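Local coordinates for protein putative rhamnosidase (Streptomyces avermitilis, PDB 3W5M) that hydrolyses terminal non-reducing alpha-L-rhamnose residues from alpha-L-rhamnosides, including citrus flavonoids and gum arabic, and binds L-rhamnose through a calcium-dependent carbohydrate-binding module, at residues W695-V700 and H724-Y729. Sequence-based numbering, arbitrary orientation.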
loop_
_atom_site.group_PDB
_atom_site.type_symbol
_atom_site.label_atom_id
_atom_site.label_comp_id
_atom_site.label_asym_id
_atom_site.label_seq_id
_atom_site.Cartn_x
_atom_site.Cartn_y
_atom_site.Cartn_z
ATOM N N TRP A 695 15.255 5.236 9.285
ATOM C CA TRP A 695 14.576 4.903 8.032
ATOM C C TRP A 695 15.118 3.520 7.619
ATOM O O TRP A 695 14.466 2.509 7.859
ATOM C CB TRP A 695 14.761 6.027 6.965
ATOM C CG TRP A 695 13.604 7.027 7.001
ATOM C CD1 TRP A 695 12.602 7.169 6.056
ATOM C CD2 TRP A 695 13.277 7.932 8.059
ATOM N NE1 TRP A 695 11.717 8.127 6.446
ATOM C CE2 TRP A 695 12.091 8.608 7.679
ATOM C CE3 TRP A 695 13.898 8.285 9.278
ATOM C CZ2 TRP A 695 11.498 9.585 8.480
ATOM C CZ3 TRP A 695 13.305 9.260 10.074
ATOM C CH2 TRP A 695 12.118 9.895 9.677
ATOM N N GLY A 696 16.344 3.474 7.105
ATOM C CA GLY A 696 16.996 2.233 6.715
ATOM C C GLY A 696 16.962 1.187 7.810
ATOM O O GLY A 696 16.955 -0.028 7.513
ATOM N N ASP A 697 16.893 1.629 9.076
ATOM C CA ASP A 697 16.815 0.701 10.208
ATOM C C ASP A 697 15.574 -0.193 10.269
ATOM O O ASP A 697 15.546 -1.149 11.046
ATOM C CB ASP A 697 17.017 1.451 11.517
ATOM C CG ASP A 697 18.390 2.071 11.573
ATOM O OD1 ASP A 697 19.372 1.312 11.791
ATOM O OD2 ASP A 697 18.475 3.296 11.319
ATOM N N ALA A 698 14.570 0.095 9.436
ATOM C CA ALA A 698 13.433 -0.788 9.294
ATOM C C ALA A 698 13.860 -2.207 8.962
ATOM O O ALA A 698 13.185 -3.161 9.350
ATOM C CB ALA A 698 12.469 -0.263 8.233
ATOM N N GLY A 699 14.959 -2.341 8.231
ATOM C CA GLY A 699 15.553 -3.654 7.895
ATOM C C GLY A 699 15.922 -4.524 9.098
ATOM O O GLY A 699 16.043 -5.742 8.968
ATOM N N VAL A 700 16.136 -3.885 10.258
ATOM C CA VAL A 700 16.400 -4.549 11.533
ATOM C C VAL A 700 15.158 -4.584 12.446
ATOM O O VAL A 700 14.802 -5.633 13.020
ATOM C CB VAL A 700 17.546 -3.819 12.303
ATOM C CG1 VAL A 700 18.096 -4.738 13.398
ATOM C CG2 VAL A 700 18.623 -3.342 11.344
ATOM N N HIS A 724 23.657 -7.664 9.033
ATOM C CA HIS A 724 25.138 -7.640 9.071
ATOM C C HIS A 724 25.686 -6.629 8.072
ATOM O O HIS A 724 26.558 -5.817 8.422
ATOM C CB HIS A 724 25.748 -9.043 8.832
ATOM C CG HIS A 724 27.244 -9.096 8.991
ATOM N ND1 HIS A 724 27.856 -9.456 10.176
ATOM C CD2 HIS A 724 28.248 -8.817 8.124
ATOM C CE1 HIS A 724 29.172 -9.404 10.031
ATOM N NE2 HIS A 724 29.438 -9.017 8.794
ATOM N N ALA A 725 25.179 -6.655 6.833
ATOM C CA ALA A 725 25.678 -5.768 5.800
ATOM C C ALA A 725 25.365 -4.303 6.117
ATOM O O ALA A 725 26.154 -3.422 5.780
ATOM C CB ALA A 725 25.134 -6.160 4.437
ATOM N N TRP A 726 24.217 -4.059 6.764
ATOM C CA TRP A 726 23.782 -2.714 7.167
ATOM C C TRP A 726 24.722 -2.208 8.247
ATOM O O TRP A 726 25.184 -1.060 8.167
ATOM C CB TRP A 726 22.344 -2.767 7.678
ATOM C CG TRP A 726 21.741 -1.555 8.313
ATOM C CD1 TRP A 726 21.111 -1.513 9.519
ATOM C CD2 TRP A 726 21.579 -0.255 7.734
ATOM N NE1 TRP A 726 20.568 -0.278 9.744
ATOM C CE2 TRP A 726 20.872 0.531 8.677
ATOM C CE3 TRP A 726 21.982 0.330 6.515
ATOM C CZ2 TRP A 726 20.544 1.873 8.452
ATOM C CZ3 TRP A 726 21.669 1.707 6.294
ATOM C CH2 TRP A 726 20.963 2.447 7.268
ATOM N N LEU A 727 25.037 -3.065 9.225
ATOM C CA LEU A 727 25.902 -2.638 10.349
ATOM C C LEU A 727 27.304 -2.322 9.854
ATOM O O LEU A 727 27.968 -1.378 10.355
ATOM C CB LEU A 727 25.946 -3.701 11.463
ATOM C CG LEU A 727 24.693 -3.830 12.345
ATOM C CD1 LEU A 727 24.751 -5.082 13.206
ATOM C CD2 LEU A 727 24.416 -2.592 13.193
ATOM N N ARG A 728 27.766 -3.114 8.888
ATOM C CA ARG A 728 29.068 -2.920 8.258
ATOM C C ARG A 728 29.102 -1.585 7.508
ATOM O O ARG A 728 30.074 -0.811 7.630
ATOM C CB ARG A 728 29.413 -4.099 7.362
ATOM C CG ARG A 728 30.567 -3.869 6.413
ATOM C CD ARG A 728 30.695 -5.053 5.480
ATOM N NE ARG A 728 31.211 -6.228 6.174
ATOM C CZ ARG A 728 31.227 -7.453 5.647
ATOM N NH1 ARG A 728 30.742 -7.651 4.425
ATOM N NH2 ARG A 728 31.723 -8.479 6.340
ATOM N N TYR A 729 28.027 -1.298 6.772
ATOM C CA TYR A 729 27.835 0.007 6.152
ATOM C C TYR A 729 27.880 1.130 7.182
ATOM O O TYR A 729 28.535 2.152 6.958
ATOM C CB TYR A 729 26.489 0.070 5.376
ATOM C CG TYR A 729 26.125 1.482 4.951
ATOM C CD1 TYR A 729 26.575 2.007 3.735
ATOM C CD2 TYR A 729 25.353 2.306 5.786
ATOM C CE1 TYR A 729 26.268 3.315 3.365
ATOM C CE2 TYR A 729 25.009 3.590 5.402
ATOM C CZ TYR A 729 25.485 4.090 4.210
ATOM O OH TYR A 729 25.150 5.368 3.874
#
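Trp726 of helix 713-732 gives its indole N-H to the carboxylate of Asp697, and the pair illustrates how a buried aromatic can be tied by its edge to the turn that leads into helix 698-710. The bond from Trp726 NE1 to Asp697 OD1 is 2.9 Å long, with an N-H...O angle of 152°. The acceptor lies almost in the indole plane, whereas the donor reaches OD1 from above the carboxylate plane. Asp697 has further partners: OD1 also bonds Ser767 OG of helix 756-777, and OD2 takes the backbone N of Gly694, so the buried carboxylate is held by its own loop and by helices 713-732 and 756-777.

Van der Waals contacts meet the rest of the ring. With its CG anti to the backbone N (chi1 172°), Trp726 projects from its helix to the turn, where CZ2 lies 3.7 Å from Gly696 C and Gly696 O sits over one ring face, offset toward the rim. A CB on Gly696 would collide with CH2. Val700 supplies an apolar touch on the five-membered ring, its CG2 being 3.6 Å from Trp726 CD1. A phenylalanine in place of Trp726 would probably leave Asp697 OD1 without its N-H donor and weaken the packing against Gly696.

Within the (alpha/alpha)6-barrel, the type I turn from Trp695 to Ala698 leads into helix 698-710, and its first residue, Trp695, binds rhamnose. The indole bond and close packing thus join helix 713-732 to Gly696 and Asp697, which follow Trp695 in the chain. Indole, serine and backbone partners around one buried carboxylate would probably favour its ionised form.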